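Long-range contacts in Alpha/beta hydrolase fold protein (Chitinophaga pinensis, PDB 4PW0), which is probably a hydrolase of the alpha/beta hydrolase fold, apparently with a Ser-His-Asp triad, its substrate unknown: residues I219-Q223 with L245-D251; I127-I131 with F279-Y283; H224-Q230 with D251-Y257. All coordinates share one frame; numbering follows the deposited sequence. Where two conformers were deposited one is given.

Interaction 1 of 3, residues I219-Q223 with L245-D251; sequences ITSIQ and LFKQLPD
The 3-10 turn I219-S221 meets the C-terminal end of helix 240-248, with the CA atoms of T220 and L249 4.9 Å apart where L249 becomes the first residue to leave helical geometry. No direct hydrogen bond joins the two segments, and the contact rests on apolar branches and water. I219 is the main apolar piece: its CG2, anti to the backbone N, reaches L249 CD2 at 3.6 Å and also lies against CB of Q248, whose side chain it crosses at about a right angle. I222 adds its CB to the same methyl at 3.8 Å from L249 CD2. Branched isoleucines suit this place because each offers two arms, and I219 also touches P137 and Q117. In the alpha/beta hydrolase fold, this joins the loop leading into the last beta-alpha-beta unit to the end of that unit's helix. P250, whose ring has no N-H to give, lays CD 3.2 Å from I222 O and 3.5 Å from T220 O. T220 keeps its methyl near the carbonyl of Q248, while its CA-H points at that oxygen, 3.4 Å from T220 CA to Q248 O. Waters bridge several polar atoms: one accepts from I219 N and donates weakly to Q248 OE1, the amide's main partner being E244; a second links D251 N to I222 O; a third donates to Q223 O and D251 OD2, while OD1 bonds Y283.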
loop_
_atom_site.group_PDB
_atom_site.type_symbol
_atom_site.label_atom_id
_atom_site.label_comp_id
_atom_site.label_asym_id
_atom_site.label_seq_id
_atom_site.Cartn_x
_atom_site.Cartn_y
_atom_site.Cartn_z
ATOM N N ILE A 219 11.300 14.034 -11.651
ATOM C CA ILE A 219 10.394 13.489 -10.630
ATOM C C ILE A 219 11.085 13.430 -9.272
ATOM O O ILE A 219 10.475 13.684 -8.246
ATOM C CB ILE A 219 9.881 12.068 -11.017
ATOM C CG1 ILE A 219 8.794 12.185 -12.069
ATOM C CG2 ILE A 219 9.295 11.333 -9.799
ATOM C CD1 ILE A 219 7.587 12.953 -11.588
ATOM N N THR A 220 12.385 13.126 -9.267
ATOM C CA THR A 220 13.161 13.010 -8.053
ATOM C C THR A 220 13.170 14.297 -7.245
ATOM O O THR A 220 13.420 14.283 -6.050
ATOM C CB THR A 220 14.619 12.614 -8.387
ATOM O OG1 THR A 220 15.197 13.540 -9.353
ATOM C CG2 THR A 220 14.680 11.163 -8.920
ATOM N N SER A 221 12.890 15.437 -7.916
ATOM C CA SER A 221 12.871 16.719 -7.235
ATOM C C SER A 221 11.607 17.027 -6.437
ATOM O O SER A 221 11.554 18.011 -5.694
ATOM C CB SER A 221 13.116 17.863 -8.221
ATOM O OG SER A 221 11.999 18.088 -9.087
ATOM N N ILE A 222 10.565 16.179 -6.565
ATOM C CA ILE A 222 9.358 16.402 -5.788
ATOM C C ILE A 222 9.599 15.780 -4.410
ATOM O O ILE A 222 9.628 14.565 -4.273
ATOM C CB ILE A 222 8.140 15.757 -6.476
ATOM C CG1 ILE A 222 7.787 16.523 -7.768
ATOM C CG2 ILE A 222 6.979 15.708 -5.517
ATOM C CD1 ILE A 222 6.737 15.852 -8.623
ATOM N N GLN A 223 9.813 16.636 -3.410
ATOM C CA GLN A 223 10.241 16.170 -2.097
ATOM C C GLN A 223 9.132 15.904 -1.112
ATOM O O GLN A 223 9.370 15.342 -0.047
ATOM C CB GLN A 223 11.247 17.145 -1.510
ATOM C CG GLN A 223 12.501 17.250 -2.360
ATOM C CD GLN A 223 13.555 18.071 -1.684
ATOM O OE1 GLN A 223 13.473 19.280 -1.659
ATOM N NE2 GLN A 223 14.532 17.411 -1.116
ATOM N N LEU A 245 6.974 5.722 -10.477
ATOM C CA LEU A 245 6.778 6.875 -9.599
ATOM C C LEU A 245 7.373 6.603 -8.228
ATOM O O LEU A 245 8.081 7.451 -7.647
ATOM C CB LEU A 245 5.294 7.297 -9.472
ATOM C CG LEU A 245 4.685 8.049 -10.658
ATOM C CD1 LEU A 245 3.189 8.063 -10.541
ATOM C CD2 LEU A 245 5.231 9.477 -10.737
ATOM N N PHE A 246 7.067 5.453 -7.668
ATOM C CA PHE A 246 7.553 5.075 -6.340
ATOM C C PHE A 246 9.097 5.017 -6.314
ATOM O O PHE A 246 9.732 5.500 -5.352
ATOM C CB PHE A 246 7.002 3.695 -5.951
ATOM C CG PHE A 246 7.638 3.109 -4.714
ATOM C CD1 PHE A 246 7.272 3.533 -3.442
ATOM C CD2 PHE A 246 8.629 2.154 -4.843
ATOM C CE1 PHE A 246 7.919 3.040 -2.323
ATOM C CE2 PHE A 246 9.268 1.666 -3.728
ATOM C CZ PHE A 246 8.896 2.111 -2.459
ATOM N N LYS A 247 9.706 4.453 -7.367
ATOM C CA LYS A 247 11.168 4.367 -7.431
ATOM C C LYS A 247 11.831 5.732 -7.512
ATOM O O LYS A 247 12.867 5.953 -6.881
ATOM C CB LYS A 247 11.612 3.552 -8.636
ATOM C CG LYS A 247 11.311 2.093 -8.481
ATOM C CD LYS A 247 12.078 1.239 -9.457
ATOM C CE LYS A 247 11.665 1.394 -10.839
ATOM N NZ LYS A 247 12.582 0.531 -11.650
ATOM N N GLN A 248 11.252 6.642 -8.283
ATOM C CA GLN A 248 11.889 7.905 -8.560
ATOM C C GLN A 248 11.634 8.958 -7.492
ATOM O O GLN A 248 12.501 9.767 -7.201
ATOM C CB GLN A 248 11.504 8.410 -9.951
ATOM C CG GLN A 248 11.989 7.517 -11.103
ATOM C CD GLN A 248 11.483 7.988 -12.467
ATOM O OE1 GLN A 248 11.591 9.153 -12.783
ATOM N NE2 GLN A 248 10.936 7.066 -13.272
ATOM N N LEU A 249 10.447 8.953 -6.888
ATOM C CA LEU A 249 10.131 9.877 -5.827
ATOM C C LEU A 249 10.913 9.537 -4.563
ATOM O O LEU A 249 11.137 8.371 -4.275
ATOM C CB LEU A 249 8.625 9.850 -5.514
ATOM C CG LEU A 249 7.740 10.499 -6.595
ATOM C CD1 LEU A 249 6.291 10.098 -6.385
ATOM C CD2 LEU A 249 7.854 12.017 -6.569
ATOM N N PRO A 250 11.350 10.559 -3.826
ATOM C CA PRO A 250 12.116 10.258 -2.606
ATOM C C PRO A 250 11.285 9.844 -1.406
ATOM O O PRO A 250 11.809 9.167 -0.518
ATOM C CB PRO A 250 12.838 11.558 -2.356
ATOM C CG PRO A 250 11.991 12.641 -2.977
ATOM C CD PRO A 250 11.457 11.977 -4.228
ATOM N N ASP A 251 10.021 10.257 -1.351
ATOM C CA ASP A 251 9.174 9.996 -0.184
ATOM C C ASP A 251 7.759 9.576 -0.582
ATOM O O ASP A 251 6.789 10.185 -0.167
ATOM C CB ASP A 251 9.133 11.205 0.770
ATOM C CG ASP A 251 8.500 10.887 2.104
ATOM O OD1 ASP A 251 8.545 9.689 2.514
ATOM O OD2 ASP A 251 7.949 11.832 2.743
HETATM O O HOH W 1 12.308 12.283 -13.805
HETATM O O HOH W 2 8.538 12.386 -2.702
HETATM O O HOH W 3 8.845 14.366 2.454
#

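Interaction 2 of 3, residues I127-I131 with F279-Y283; sequences IRKII and FLDSY
K129, the residue most buried by this contact, sends its amine into the C-terminal end of helix 269-282, the final helix of the alpha/beta hydrolase fold, which here packs against strand 127-133 of the central sheet. The chain leaves with CG anti to the carbonyl carbon (chi1 -62°) and is extended from there to NZ, a length and straightness that let lysine span the gap between strand and helix end. NZ then donates to the backbone carbonyl F279 O at 2.8 Å and to Y283 O of the C-terminal carboxylate at 2.7 Å, both approached in plane, and to L280 O at 3.0 Å, where the nitrogen stands above the carbonyl plane. A water also accepts from NZ. The carboxylate's charge, together with the helix end, probably favours the charged lysine. L280 is held by its leucine branches, CD2 lying 4.0 Å from I131 CD1 with the two side chains at about a right angle, while CD2 also nears K129 CB. F279 supplies a flat surface: K129 CD sits over one face of the ring toward its rim, and CE2 reaches I131 CG1 at 3.9 Å, an aromatic well suited to cover the aliphatic part of a lysine. R128 is bound chiefly by D105 in a salt bridge, and its guanidinium carries K129 CE over one face; R128 NH2 also makes a weak bond of 3.1 Å to L280 O, an acceptor it shares with K129. A water in the plane of that group, at its edge, accepts from R128 NH1 at 2.9 Å and donates to L280 O.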
loop_
_atom_site.group_PDB
_atom_site.type_symbol
_atom_site.label_atom_id
_atom_site.label_comp_id
_atom_site.label_asym_id
_atom_site.label_seq_id
_atom_site.Cartn_x
_atom_site.Cartn_y
_atom_site.Cartn_z
ATOM N N ILE A 127 1.861 23.255 -1.421
ATOM C CA ILE A 127 1.364 21.881 -1.245
ATOM C C ILE A 127 2.071 21.232 -0.049
ATOM O O ILE A 127 3.303 21.335 0.087
ATOM C CB ILE A 127 1.603 21.071 -2.533
ATOM C CG1 ILE A 127 0.686 21.600 -3.647
ATOM C CG2 ILE A 127 1.326 19.583 -2.299
ATOM C CD1 ILE A 127 0.972 21.029 -5.008
ATOM N N ARG A 128 1.298 20.551 0.792
ATOM C CA ARG A 128 1.837 19.771 1.866
ATOM C C ARG A 128 2.037 18.299 1.428
ATOM O O ARG A 128 3.180 17.878 1.211
ATOM C CB ARG A 128 0.970 19.909 3.098
ATOM C CG ARG A 128 1.590 19.222 4.293
ATOM C CD ARG A 128 0.699 19.202 5.529
ATOM N NE ARG A 128 -0.504 18.408 5.333
ATOM C CZ ARG A 128 -1.154 17.750 6.288
ATOM N NH1 ARG A 128 -0.740 17.793 7.562
ATOM N NH2 ARG A 128 -2.223 17.013 5.965
ATOM N N LYS A 129 0.931 17.552 1.292
ATOM C CA LYS A 129 1.037 16.139 0.880
ATOM C C LYS A 129 0.289 15.937 -0.431
ATOM O O LYS A 129 -0.644 16.676 -0.765
ATOM C CB LYS A 129 0.416 15.235 1.948
ATOM C CG LYS A 129 1.132 15.332 3.307
ATOM C CD LYS A 129 0.570 14.351 4.327
ATOM C CE LYS A 129 1.118 14.545 5.690
ATOM N NZ LYS A 129 0.663 13.639 6.737
ATOM N N ILE A 130 0.699 14.884 -1.133
ATOM C CA ILE A 130 0.194 14.591 -2.477
ATOM C C ILE A 130 -0.309 13.147 -2.545
ATOM O O ILE A 130 0.387 12.223 -2.118
ATOM C CB ILE A 130 1.328 14.749 -3.505
ATOM C CG1 ILE A 130 1.944 16.150 -3.419
ATOM C CG2 ILE A 130 0.898 14.400 -4.912
ATOM C CD1 ILE A 130 3.180 16.301 -4.286
ATOM N N ILE A 131 -1.497 12.968 -3.141
ATOM C CA ILE A 131 -2.016 11.632 -3.483
ATOM C C ILE A 131 -2.174 11.571 -5.002
ATOM O O ILE A 131 -2.789 12.466 -5.586
ATOM C CB ILE A 131 -3.364 11.362 -2.810
ATOM C CG1 ILE A 131 -3.244 11.518 -1.298
ATOM C CG2 ILE A 131 -3.875 9.976 -3.194
ATOM C CD1 ILE A 131 -4.538 11.953 -0.647
ATOM N N PHE A 279 -2.556 8.468 5.782
ATOM C CA PHE A 279 -1.514 9.213 5.135
ATOM C C PHE A 279 -1.632 10.716 5.440
ATOM O O PHE A 279 -0.667 11.334 5.838
ATOM C CB PHE A 279 -1.558 8.946 3.637
ATOM C CG PHE A 279 -0.637 9.819 2.818
ATOM C CD1 PHE A 279 0.741 9.635 2.856
ATOM C CD2 PHE A 279 -1.142 10.806 2.003
ATOM C CE1 PHE A 279 1.588 10.426 2.086
ATOM C CE2 PHE A 279 -0.311 11.602 1.227
ATOM C CZ PHE A 279 1.044 11.403 1.279
ATOM N N LEU A 280 -2.811 11.269 5.240
ATOM C CA LEU A 280 -2.989 12.716 5.451
ATOM C C LEU A 280 -2.901 13.118 6.916
ATOM O O LEU A 280 -2.286 14.158 7.210
ATOM C CB LEU A 280 -4.301 13.171 4.869
ATOM C CG LEU A 280 -4.413 13.071 3.353
ATOM C CD1 LEU A 280 -5.803 13.478 2.933
ATOM C CD2 LEU A 280 -3.354 13.911 2.632
ATOM N N ASP A 281 -3.455 12.300 7.803
ATOM C CA ASP A 281 -3.504 12.720 9.200
ATOM C C ASP A 281 -2.228 12.439 9.947
ATOM O O ASP A 281 -1.906 13.182 10.887
ATOM C CB ASP A 281 -4.723 12.120 9.886
ATOM C CG ASP A 281 -6.009 12.692 9.348
ATOM O OD1 ASP A 281 -5.960 13.801 8.771
ATOM O OD2 ASP A 281 -7.065 12.041 9.484
ATOM N N SER A 282 -1.464 11.419 9.517
ATOM C CA SER A 282 -0.401 10.918 10.351
ATOM C C SER A 282 0.967 10.692 9.745
ATOM O O SER A 282 1.954 10.695 10.483
ATOM C CB SER A 282 -0.889 9.622 10.993
ATOM O OG SER A 282 -1.994 9.811 11.857
ATOM N N TYR A 283 1.071 10.429 8.441
ATOM C CA TYR A 283 2.367 10.073 7.902
ATOM C C TYR A 283 3.342 11.257 7.896
ATOM O O TYR A 283 2.950 12.357 7.426
ATOM C CB TYR A 283 2.219 9.495 6.482
ATOM C CG TYR A 283 3.549 9.154 5.892
ATOM C CD1 TYR A 283 4.265 8.045 6.321
ATOM C CD2 TYR A 283 4.131 9.964 4.905
ATOM C CE1 TYR A 283 5.515 7.790 5.818
ATOM C CE2 TYR A 283 5.383 9.702 4.392
ATOM C CZ TYR A 283 6.089 8.620 4.856
ATOM O OH TYR A 283 7.361 8.332 4.409
ATOM O OXT TYR A 283 4.517 11.142 8.327
HETATM O O HOH W 4 -2.176 16.176 9.438
HETATM O O HOH W 5 -4.218 16.461 8.489
HETATM O O HOH W 6 0.584 14.805 9.357
#

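Interaction 3 of 3, residues H224-Q230 with D251-Y257; sequences HPVFVVQ and DAILSLY
I253 O receives V228 N at 2.8 Å in a nearly straight bond, 174° at the hydrogen, and also takes a CA-H contact from F227. The equally short I253 N to V226 O bond continues a run of six that alternates regularly between the parallel strands 226-230 and 252-257, pairing V226 with A252 through Q230 with L256. Side chains of paired residues share a face. On that of V226, V228 and Q230, small A252 fits against V226 CB, V228 CG1 meets L254 CD1 at 3.7 Å, S242 of helix 240-248 lies against V228, Q230 and L254, and L249, just after the helix, against V226. The other face carries F227, V229, I253 and S255. With F227 CG anti to the backbone N (chi1 177°), the ring reaches across so that S255 OG lies in its plane, 3.2 Å from F227 CE1, while a methyl of V229 covers one ring face. That hydroxyl, like Y257 OH, is hydrogen-bonded to Q275 of helix 269-282. V229 CG1 packs on the Y257 ring, 3.6 Å from CE2. D251 OD2 lies 3.4 Å from P225 CA. Beyond strand 252-257, the second subunit extends the sheet antiparallel. Q230 NE2 bonds D234, the presumed acid of a Ser-His-Asp triad; strand, helix 240-248 and strand form the right-handed beta-alpha-beta crossover typical of the alpha/beta hydrolase sheet.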
loop_
_atom_site.group_PDB
_atom_site.type_symbol
_atom_site.label_atom_id
_atom_site.label_comp_id
_atom_site.label_asym_id
_atom_site.label_seq_id
_atom_site.Cartn_x
_atom_site.Cartn_y
_atom_site.Cartn_z
ATOM N N HIS A 224 7.902 16.270 -1.477
ATOM C CA HIS A 224 6.763 16.115 -0.616
ATOM C C HIS A 224 6.466 14.652 -0.299
ATOM O O HIS A 224 6.797 13.777 -1.093
ATOM C CB HIS A 224 5.500 16.636 -1.302
ATOM C CG HIS A 224 5.607 18.047 -1.764
ATOM N ND1 HIS A 224 6.373 18.415 -2.847
ATOM C CD2 HIS A 224 5.018 19.171 -1.301
ATOM C CE1 HIS A 224 6.286 19.727 -2.997
ATOM N NE2 HIS A 224 5.465 20.201 -2.083
ATOM N N PRO A 225 5.823 14.382 0.837
ATOM C CA PRO A 225 5.236 13.035 1.003
ATOM C C PRO A 225 4.180 12.776 -0.094
ATOM O O PRO A 225 3.326 13.634 -0.356
ATOM C CB PRO A 225 4.572 13.100 2.368
ATOM C CG PRO A 225 5.104 14.342 3.028
ATOM C CD PRO A 225 5.411 15.282 1.911
ATOM N N VAL A 226 4.265 11.601 -0.710
ATOM C CA VAL A 226 3.344 11.221 -1.776
ATOM C C VAL A 226 2.773 9.858 -1.463
ATOM O O VAL A 226 3.498 8.953 -1.005
ATOM C CB VAL A 226 4.049 11.178 -3.159
ATOM C CG1 VAL A 226 3.049 10.883 -4.279
ATOM C CG2 VAL A 226 4.747 12.505 -3.443
ATOM N N PHE A 227 1.492 9.672 -1.787
ATOM C CA PHE A 227 0.862 8.362 -1.699
ATOM C C PHE A 227 0.366 8.023 -3.099
ATOM O O PHE A 227 -0.470 8.769 -3.661
ATOM C CB PHE A 227 -0.288 8.442 -0.723
ATOM C CG PHE A 227 -1.089 7.184 -0.581
ATOM C CD1 PHE A 227 -0.481 5.927 -0.674
ATOM C CD2 PHE A 227 -2.440 7.253 -0.342
ATOM C CE1 PHE A 227 -1.214 4.763 -0.477
ATOM C CE2 PHE A 227 -3.175 6.098 -0.134
ATOM C CZ PHE A 227 -2.576 4.860 -0.243
ATOM N N VAL A 228 0.896 6.945 -3.680
ATOM C CA VAL A 228 0.601 6.563 -5.071
ATOM C C VAL A 228 -0.267 5.300 -4.987
ATOM O O VAL A 228 0.145 4.314 -4.380
ATOM C CB VAL A 228 1.880 6.252 -5.853
ATOM C CG1 VAL A 228 1.539 5.823 -7.257
ATOM C CG2 VAL A 228 2.856 7.432 -5.883
ATOM N N VAL A 229 -1.426 5.340 -5.644
ATOM C CA VAL A 229 -2.366 4.205 -5.670
ATOM C C VAL A 229 -2.619 3.793 -7.126
ATOM O O VAL A 229 -2.801 4.629 -8.033
ATOM C CB VAL A 229 -3.700 4.594 -5.012
ATOM C CG1 VAL A 229 -4.765 3.509 -5.177
ATOM C CG2 VAL A 229 -3.486 4.920 -3.546
ATOM N N GLN A 230 -2.638 2.485 -7.350
ATOM C CA GLN A 230 -2.894 1.942 -8.685
ATOM C C GLN A 230 -3.453 0.528 -8.562
ATOM O O GLN A 230 -3.275 -0.121 -7.526
ATOM C CB GLN A 230 -1.582 2.008 -9.473
ATOM C CG GLN A 230 -1.594 1.537 -10.918
ATOM C CD GLN A 230 -2.648 2.229 -11.745
ATOM O OE1 GLN A 230 -3.846 1.937 -11.584
ATOM N NE2 GLN A 230 -2.257 3.101 -12.651
ATOM N N ASP A 251 10.021 10.257 -1.351
ATOM C CA ASP A 251 9.174 9.996 -0.184
ATOM C C ASP A 251 7.759 9.576 -0.582
ATOM O O ASP A 251 6.789 10.185 -0.167
ATOM C CB ASP A 251 9.133 11.205 0.770
ATOM C CG ASP A 251 8.500 10.887 2.104
ATOM O OD1 ASP A 251 8.545 9.689 2.514
ATOM O OD2 ASP A 251 7.949 11.832 2.743
ATOM N N ALA A 252 7.684 8.543 -1.408
ATOM C CA ALA A 252 6.375 8.006 -1.813
ATOM C C ALA A 252 6.106 6.647 -1.190
ATOM O O ALA A 252 6.969 5.750 -1.188
ATOM C CB ALA A 252 6.239 7.890 -3.340
ATOM N N ILE A 253 4.866 6.501 -0.719
ATOM C CA ILE A 253 4.316 5.187 -0.378
ATOM C C ILE A 253 3.525 4.699 -1.603
ATOM O O ILE A 253 2.790 5.469 -2.214
ATOM C CB ILE A 253 3.352 5.290 0.829
ATOM C CG1 ILE A 253 4.038 5.789 2.079
ATOM C CG2 ILE A 253 2.610 3.989 1.052
ATOM C CD1 ILE A 253 3.100 6.418 3.088
ATOM N N LEU A 254 3.698 3.433 -1.972
ATOM C CA LEU A 254 2.905 2.845 -3.050
ATOM C C LEU A 254 1.904 1.868 -2.472
ATOM O O LEU A 254 2.266 1.059 -1.590
ATOM C CB LEU A 254 3.809 2.042 -4.008
ATOM C CG LEU A 254 3.161 1.405 -5.214
ATOM C CD1 LEU A 254 2.582 2.426 -6.164
ATOM C CD2 LEU A 254 4.165 0.512 -5.934
ATOM N N SER A 255 0.690 1.859 -3.006
ATOM C CA SER A 255 -0.303 0.796 -2.788
ATOM C C SER A 255 -0.793 0.290 -4.139
ATOM O O SER A 255 -1.234 1.095 -4.963
ATOM C CB SER A 255 -1.521 1.372 -2.021
ATOM O OG SER A 255 -1.314 1.590 -0.613
ATOM N N LEU A 256 -0.714 -1.022 -4.355
ATOM C CA LEU A 256 -1.327 -1.635 -5.521
ATOM C C LEU A 256 -2.467 -2.554 -5.079
ATOM O O LEU A 256 -2.334 -3.345 -4.130
ATOM C CB LEU A 256 -0.337 -2.439 -6.353
ATOM C CG LEU A 256 0.880 -1.712 -6.878
ATOM C CD1 LEU A 256 1.734 -2.649 -7.712
ATOM C CD2 LEU A 256 0.483 -0.487 -7.658
ATOM N N TYR A 257 -3.588 -2.416 -5.789
ATOM C CA TYR A 257 -4.827 -3.125 -5.439
ATOM C C TYR A 257 -5.113 -4.296 -6.398
ATOM O O TYR A 257 -4.878 -4.169 -7.596
ATOM C CB TYR A 257 -6.039 -2.169 -5.415
ATOM C CG TYR A 257 -5.977 -1.024 -4.422
ATOM C CD1 TYR A 257 -5.080 -0.990 -3.375
ATOM C CD2 TYR A 257 -6.907 0.015 -4.511
ATOM C CE1 TYR A 257 -5.058 0.053 -2.438
ATOM C CE2 TYR A 257 -6.883 1.043 -3.609
ATOM C CZ TYR A 257 -5.990 1.086 -2.602
ATOM O OH TYR A 257 -6.011 2.159 -1.708
HETATM O O HOH W 2 8.538 12.386 -2.702
#

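Overall arrangement
From the N terminus, the chain first enters interaction 2 at strand 127-133, and this contact closes only when the final helix ends at the C terminus, spanning 147 residues. Within that span lie the other two. Residues 219-223 open interaction 1 and 224-230, directly after, open interaction 3; helix 240-248 then closes interaction 1 and strand 252-257 closes interaction 3, so the two cross and share D251. Strands 127-133 and 226-231 are neighbours in the sheet, with F227 N close to I130 O, and Y283 also reaches D251, which ties the C terminus to the start of the last strand of the chain's own sheet. Together they join sheet, flanking helices and the dimer-facing strand.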